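Local coordinates for surface antigen protein 2 (Candida albicans, PDB 4Y7S) that captures haem as a secreted hemophore and probably passes it along a relay across the fungal cell wall, so that iron from human haemoglobin can be used, at residues 50-55 against 83-88; 75-80 against 93-98. One frame throughout, in Å; residues are numbered along the deposited sequence.

Contact 1 (50-55 against 83-88); sequences CLCVIP and GACAAA. With HEB (heme b/c), chain D.
Cys52 and Cys85 are joined covalently, SG to SG at 2.0 Å, and this disulfide makes essentially the whole contact between segments 50-55 and 83-88, which lie on helices 48-53 and 72-87. The CB atoms point at each other, and both sulfurs lie anti to their own carbonyl carbons (chi1 -71° and -62°), which brings them together between the helices. A chi3 of -81° is close to the relaxed value for a disulfide, here with left-handed twist. This buried, apolar link is the tight part. The other flank is looser: 83-88 offers mostly alanine methyls, which reach little of 50-55, and Gly83 and Ala87 are exposed.

Away from the disulfide the same segments reach the haem. Cys50, itself bonded to Cys43, lays SG over the face of a pyrrole ring, 3.4 Å from HEB C2C, while Val53 CG2 approaches methyl CMC at 3.9 Å and Ala88 O lies 3.4 Å from CMB. The backbone N of Cys50 also hydrogen-bonds OD1 of Asp47, the axial iron ligand, a second-shell bond that would help to orient the carboxylate. Such a disulfide-braced wall against one face of the haem belongs to the helical basket of the CFEM domain.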
loop_
_atom_site.group_PDB
_atom_site.type_symbol
_atom_site.label_atom_id
_atom_site.label_comp_id
_atom_site.label_asym_id
_atom_site.label_seq_id
_atom_site.Cartn_x
_atom_site.Cartn_y
_atom_site.Cartn_z
ATOM N N CYS A 50 11.717 -4.776 -5.660
ATOM C CA CYS A 50 10.909 -4.365 -4.520
ATOM C C CYS A 50 10.416 -2.909 -4.673
ATOM O O CYS A 50 9.246 -2.615 -4.448
ATOM C CB CYS A 50 11.707 -4.524 -3.229
ATOM S SG CYS A 50 10.767 -4.196 -1.735
ATOM N N LEU A 51 11.282 -2.014 -5.123
ATOM C CA LEU A 51 10.912 -0.604 -5.257
ATOM C C LEU A 51 9.967 -0.355 -6.441
ATOM O O LEU A 51 9.393 0.732 -6.574
ATOM C CB LEU A 51 12.172 0.250 -5.393
ATOM C CG LEU A 51 13.046 0.251 -4.147
ATOM C CD1 LEU A 51 14.363 0.953 -4.404
ATOM C CD2 LEU A 51 12.334 0.872 -2.981
ATOM N N CYS A 52 9.814 -1.362 -7.296
ATOM C CA CYS A 52 8.828 -1.333 -8.378
ATOM C C CYS A 52 7.418 -1.734 -7.933
ATOM O O CYS A 52 6.443 -1.477 -8.652
ATOM C CB CYS A 52 9.261 -2.272 -9.508
ATOM S SG CYS A 52 10.693 -1.691 -10.449
ATOM N N VAL A 53 7.296 -2.358 -6.765
ATOM C CA VAL A 53 6.010 -2.900 -6.376
ATOM C C VAL A 53 5.446 -2.345 -5.067
ATOM O O VAL A 53 4.342 -2.705 -4.704
ATOM C CB VAL A 53 6.046 -4.467 -6.279
ATOM C CG1 VAL A 53 6.588 -5.048 -7.567
ATOM C CG2 VAL A 53 6.855 -4.974 -5.074
ATOM N N ILE A 54 6.188 -1.514 -4.336
ATOM C CA ILE A 54 5.643 -0.967 -3.092
ATOM C C ILE A 54 4.928 0.351 -3.416
ATOM O O ILE A 54 5.593 1.339 -3.729
ATOM C CB ILE A 54 6.729 -0.721 -2.019
ATOM C CG1 ILE A 54 7.502 -2.013 -1.701
ATOM C CG2 ILE A 54 6.093 -0.148 -0.752
ATOM C CD1 ILE A 54 6.624 -3.145 -1.141
ATOM N N PRO A 55 3.588 0.371 -3.351
ATOM C CA PRO A 55 2.871 1.547 -3.854
ATOM C C PRO A 55 3.099 2.826 -3.072
ATOM O O PRO A 55 2.965 3.886 -3.667
ATOM C CB PRO A 55 1.398 1.124 -3.794
ATOM C CG PRO A 55 1.343 -0.044 -2.920
ATOM C CD PRO A 55 2.663 -0.731 -3.025
ATOM N N GLY A 83 10.142 -0.494 -18.183
ATOM C CA GLY A 83 11.242 -1.277 -18.712
ATOM C C GLY A 83 12.190 -1.782 -17.635
ATOM O O GLY A 83 12.575 -2.950 -17.623
ATOM N N ALA A 84 12.558 -0.906 -16.715
ATOM C CA ALA A 84 13.476 -1.278 -15.648
ATOM C C ALA A 84 12.853 -2.331 -14.736
ATOM O O ALA A 84 13.509 -3.289 -14.341
ATOM C CB ALA A 84 13.870 -0.060 -14.840
ATOM N N CYS A 85 11.586 -2.141 -14.405
ATOM C CA CYS A 85 10.896 -3.053 -13.514
ATOM C C CYS A 85 10.675 -4.404 -14.193
ATOM O O CYS A 85 10.824 -5.447 -13.571
ATOM C CB CYS A 85 9.577 -2.433 -13.057
ATOM S SG CYS A 85 9.828 -0.922 -12.120
ATOM N N ALA A 86 10.336 -4.383 -15.481
ATOM C CA ALA A 86 10.180 -5.614 -16.234
ATOM C C ALA A 86 11.511 -6.393 -16.293
ATOM O O ALA A 86 11.551 -7.623 -16.112
ATOM C CB ALA A 86 9.663 -5.309 -17.644
ATOM N N ALA A 87 12.608 -5.694 -16.538
ATOM C CA ALA A 87 13.899 -6.381 -16.612
ATOM C C ALA A 87 14.300 -6.948 -15.248
ATOM O O ALA A 87 15.070 -7.916 -15.166
ATOM C CB ALA A 87 14.975 -5.444 -17.129
ATOM N N ALA A 88 13.785 -6.353 -14.177
ATOM C CA ALA A 88 14.097 -6.838 -12.831
ATOM C C ALA A 88 13.320 -8.106 -12.495
ATOM O O ALA A 88 13.613 -8.753 -11.483
ATOM C CB ALA A 88 13.806 -5.780 -11.804
HETATM FE FE HEB D . 13.569 -8.310 -3.030
HETATM C CHA HEB D . 16.601 -9.596 -2.042
HETATM C CHB HEB D . 14.308 -9.195 -6.284
HETATM C CHC HEB D . 10.271 -7.871 -3.948
HETATM C CHD HEB D . 12.588 -7.953 0.215
HETATM N NA HEB D . 15.165 -9.259 -3.994
HETATM C C1A HEB D . 16.334 -9.649 -3.391
HETATM C C2A HEB D . 17.223 -10.147 -4.412
HETATM C C3A HEB D . 16.591 -10.041 -5.587
HETATM C C4A HEB D . 15.278 -9.478 -5.345
HETATM C CMA HEB D . 17.115 -10.435 -6.990
HETATM C CAA HEB D . 18.647 -10.705 -4.151
HETATM C CBA HEB D . 18.597 -12.229 -4.246
HETATM C CGA HEB D . 19.981 -12.826 -4.132
HETATM O O1A HEB D . 20.225 -13.909 -4.723
HETATM O O2A HEB D . 20.842 -12.233 -3.451
HETATM N NB HEB D . 12.522 -8.551 -4.725
HETATM C C1B HEB D . 13.010 -8.824 -5.992
HETATM C C2B HEB D . 11.931 -8.650 -6.947
HETATM C C3B HEB D . 10.845 -8.279 -6.267
HETATM C C4B HEB D . 11.192 -8.212 -4.893
HETATM C CMB HEB D . 12.037 -8.838 -8.471
HETATM C CAB HEB D . 9.414 -7.958 -6.736
HETATM C CBB HEB D . 8.935 -8.386 -7.895
HETATM N NC HEB D . 11.756 -8.022 -2.069
HETATM C C1C HEB D . 10.536 -7.762 -2.627
HETATM C C2C HEB D . 9.587 -7.351 -1.608
HETATM C C3C HEB D . 10.255 -7.365 -0.452
HETATM C C4C HEB D . 11.615 -7.792 -0.726
HETATM C CMC HEB D . 8.114 -6.964 -1.911
HETATM C CAC HEB D . 9.780 -7.034 0.974
HETATM C CBC HEB D . 8.490 -6.872 1.254
HETATM N ND HEB D . 14.434 -8.755 -1.208
HETATM C C1D HEB D . 13.862 -8.427 0.011
HETATM C C2D HEB D . 14.834 -8.616 1.057
HETATM C C3D HEB D . 16.080 -9.141 0.353
HETATM C C4D HEB D . 15.743 -9.186 -1.045
HETATM C CMD HEB D . 14.632 -8.365 2.564
HETATM C CAD HEB D . 17.438 -9.483 0.990
HETATM C CBD HEB D . 17.538 -10.933 1.434
HETATM C CGD HEB D . 18.754 -11.062 2.322
HETATM O O1D HEB D . 19.530 -10.068 2.465
HETATM O O2D HEB D . 18.941 -12.170 2.897
#

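Contact 2 (75-80 against 93-98); sequences TNFRKL and PYWIIP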
loop_
_atom_site.group_PDB
_atom_site.type_symbol
_atom_site.label_atom_id
_atom_site.label_comp_id
_atom_site.label_asym_id
_atom_site.label_seq_id
_atom_site.Cartn_x
_atom_site.Cartn_y
_atom_site.Cartn_z
ATOM N N THR A 75 5.064 10.195 -20.634
ATOM C CA THR A 75 5.036 8.948 -21.383
ATOM C C THR A 75 6.408 8.244 -21.404
ATOM O O THR A 75 6.506 7.038 -21.168
ATOM C CB THR A 75 4.557 9.225 -22.799
ATOM O OG1 THR A 75 3.256 9.830 -22.727
ATOM C CG2 THR A 75 4.472 7.951 -23.611
ATOM N N ASN A 76 7.461 9.004 -21.675
ATOM C CA ASN A 76 8.812 8.461 -21.690
ATOM C C ASN A 76 9.273 8.008 -20.305
ATOM O O ASN A 76 9.914 6.964 -20.162
ATOM C CB ASN A 76 9.771 9.496 -22.281
ATOM C CG ASN A 76 9.667 9.580 -23.779
ATOM O OD1 ASN A 76 9.344 8.592 -24.426
ATOM N ND2 ASN A 76 9.879 10.777 -24.341
ATOM N N PHE A 77 8.947 8.776 -19.279
ATOM C CA PHE A 77 9.264 8.335 -17.938
ATOM C C PHE A 77 8.591 6.982 -17.646
ATOM O O PHE A 77 9.235 6.069 -17.133
ATOM C CB PHE A 77 8.853 9.329 -16.860
ATOM C CG PHE A 77 9.069 8.772 -15.498
ATOM C CD1 PHE A 77 10.330 8.861 -14.910
ATOM C CD2 PHE A 77 8.068 8.056 -14.852
ATOM C CE1 PHE A 77 10.576 8.289 -13.673
ATOM C CE2 PHE A 77 8.303 7.477 -13.608
ATOM C CZ PHE A 77 9.560 7.595 -13.021
ATOM N N ARG A 78 7.313 6.844 -17.986
ATOM C CA ARG A 78 6.609 5.614 -17.670
ATOM C C ARG A 78 7.191 4.420 -18.448
ATOM O O ARG A 78 7.279 3.320 -17.907
ATOM C CB ARG A 78 5.115 5.711 -17.968
ATOM C CG ARG A 78 4.353 6.642 -17.066
ATOM C CD ARG A 78 2.828 6.529 -17.295
ATOM N NE ARG A 78 2.199 5.437 -16.536
ATOM C CZ ARG A 78 0.879 5.282 -16.395
ATOM N NH1 ARG A 78 0.040 6.133 -16.969
ATOM N NH2 ARG A 78 0.397 4.268 -15.693
ATOM N N LYS A 79 7.582 4.638 -19.704
ATOM C CA LYS A 79 8.200 3.587 -20.501
ATOM C C LYS A 79 9.489 3.114 -19.865
ATOM O O LYS A 79 9.763 1.927 -19.840
ATOM C CB LYS A 79 8.485 4.078 -21.911
ATOM C CG LYS A 79 7.235 4.166 -22.747
ATOM C CD LYS A 79 7.522 4.521 -24.226
ATOM C CE LYS A 79 6.213 4.545 -25.023
ATOM N NZ LYS A 79 6.371 5.207 -26.337
ATOM N N LEU A 80 10.284 4.042 -19.358
ATOM C CA LEU A 80 11.534 3.664 -18.702
ATOM C C LEU A 80 11.301 2.943 -17.371
ATOM O O LEU A 80 11.994 1.962 -17.062
ATOM C CB LEU A 80 12.406 4.888 -18.479
ATOM C CG LEU A 80 13.079 5.381 -19.746
ATOM C CD1 LEU A 80 13.455 6.812 -19.565
ATOM C CD2 LEU A 80 14.297 4.532 -20.083
ATOM N N PRO A 93 1.607 -5.226 -14.255
ATOM C CA PRO A 93 2.033 -4.101 -15.103
ATOM C C PRO A 93 3.427 -3.537 -14.813
ATOM O O PRO A 93 3.714 -2.419 -15.252
ATOM C CB PRO A 93 0.942 -3.049 -14.827
ATOM C CG PRO A 93 0.578 -3.274 -13.387
ATOM C CD PRO A 93 0.707 -4.777 -13.165
ATOM N N TYR A 94 4.251 -4.296 -14.090
ATOM C CA TYR A 94 5.691 -4.048 -13.989
ATOM C C TYR A 94 6.040 -2.908 -13.030
ATOM O O TYR A 94 6.707 -3.139 -12.020
ATOM C CB TYR A 94 6.273 -3.818 -15.397
ATOM C CG TYR A 94 5.857 -4.928 -16.353
ATOM C CD1 TYR A 94 6.348 -6.217 -16.195
ATOM C CD2 TYR A 94 4.943 -4.701 -17.372
ATOM C CE1 TYR A 94 5.962 -7.248 -17.029
ATOM C CE2 TYR A 94 4.558 -5.726 -18.220
ATOM C CZ TYR A 94 5.067 -6.998 -18.044
ATOM O OH TYR A 94 4.691 -8.030 -18.877
ATOM N N TRP A 95 5.620 -1.684 -13.339
ATOM C CA TRP A 95 5.759 -0.574 -12.404
ATOM C C TRP A 95 4.411 -0.428 -11.702
ATOM O O TRP A 95 3.448 0.052 -12.286
ATOM C CB TRP A 95 6.194 0.701 -13.119
ATOM C CG TRP A 95 6.495 1.848 -12.186
ATOM C CD1 TRP A 95 7.302 1.817 -11.087
ATOM C CD2 TRP A 95 6.008 3.186 -12.286
ATOM N NE1 TRP A 95 7.331 3.041 -10.486
ATOM C CE2 TRP A 95 6.551 3.909 -11.205
ATOM C CE3 TRP A 95 5.162 3.853 -13.186
ATOM C CZ2 TRP A 95 6.273 5.252 -10.993
ATOM C CZ3 TRP A 95 4.893 5.188 -12.973
ATOM C CH2 TRP A 95 5.453 5.878 -11.892
ATOM N N ILE A 96 4.331 -0.897 -10.462
ATOM C CA ILE A 96 3.035 -1.081 -9.819
ATOM C C ILE A 96 2.626 0.156 -9.042
ATOM O O ILE A 96 3.080 0.364 -7.926
ATOM C CB ILE A 96 3.043 -2.267 -8.816
ATOM C CG1 ILE A 96 3.702 -3.532 -9.403
ATOM C CG2 ILE A 96 1.630 -2.563 -8.339
ATOM C CD1 ILE A 96 2.950 -4.209 -10.518
ATOM N N ILE A 97 1.708 0.936 -9.607
ATOM C CA ILE A 97 1.276 2.186 -8.982
ATOM C C ILE A 97 -0.196 2.164 -8.652
ATOM O O ILE A 97 -0.970 1.431 -9.265
ATOM C CB ILE A 97 1.565 3.410 -9.892
ATOM C CG1 ILE A 97 0.964 3.231 -11.290
ATOM C CG2 ILE A 97 3.027 3.637 -9.987
ATOM C CD1 ILE A 97 1.141 4.464 -12.206
ATOM N N PRO A 98 -0.603 2.998 -7.689
ATOM C CA PRO A 98 -2.029 3.140 -7.397
ATOM C C PRO A 98 -2.849 3.583 -8.634
ATOM O O PRO A 98 -2.320 4.287 -9.503
ATOM C CB PRO A 98 -2.049 4.233 -6.345
ATOM C CG PRO A 98 -0.680 4.225 -5.737
ATOM C CD PRO A 98 0.229 3.864 -6.837
#
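Trp95 and Ile97 are the residues of the irregular segment 93-98 that meet segment 75-80 of helix 72-87, where Phe77 and Arg78 receive them. The segment begins at Pro93, which follows a cis peptide bond and accepts a backbone hydrogen bond from Trp95 N, closing a classic gamma turn centred on Tyr94. The Tyr94 side chain turns to Val82 and Ala86, further along the same helix.

In Trp95 the CG lies trans to the main-chain N (chi1 -174°), and this extended start carries the indole to the helix. Phe77 approaches in a T-shaped stack: its edge is directed at the face of the indole, the six-membered rings have centroids 5.5 Å apart, and their planes stand at 74°. The nearest atoms are Phe77 CE2 and Trp95 CH2, at 3.7 Å. A broad, flat residue suits this place, since it can fill the core between helices; Phe18 meets it with a nearly parallel ring.

Ile96 packs on Pro7 of the second subunit. Ile97 returns to the contact. Its CG2 sits over the centre of the six-membered ring of the indole, 3.5 Å above the plane and on the face opposite Phe77, while its CD1 touches Arg78 NH2 at 3.6 Å. Arg78 bends at chi3 (85°) as it crosses Ile97 at roughly a right angle; NH2 hydrogen-bonds Ser102 OG and NH1 forms a salt bridge with Asp106 OD1.

No hydrogen bond joins the two segments: the one charged side chain taking part, Arg78, has its polar end held by Ser102 and Asp106, and the contact rests on shape and dispersion.

How the contacts relate
Contacts 1 and 2 lie with their centres about 9 Å apart, share helix 72-87 and interleave along the chain. They also touch directly. Cys52 O and Ile96 N, 2.8 Å apart, probably form a hydrogen bond, which would tie helix 48-53 to the loop 93-98, and Tyr94 O packs 3.1 Å from Cys85 CB, beside the disulfide. Only contact 1 contributes residues to the haem pocket, and the side chain of its Cys52 is about 8 Å from that of Asp47, the axial ligand. In contact 2 the side chain of Trp95 is about 11 Å from the haem. Contact 2 thus appears to extend the core away from the haem, and both contacts reach the second subunit.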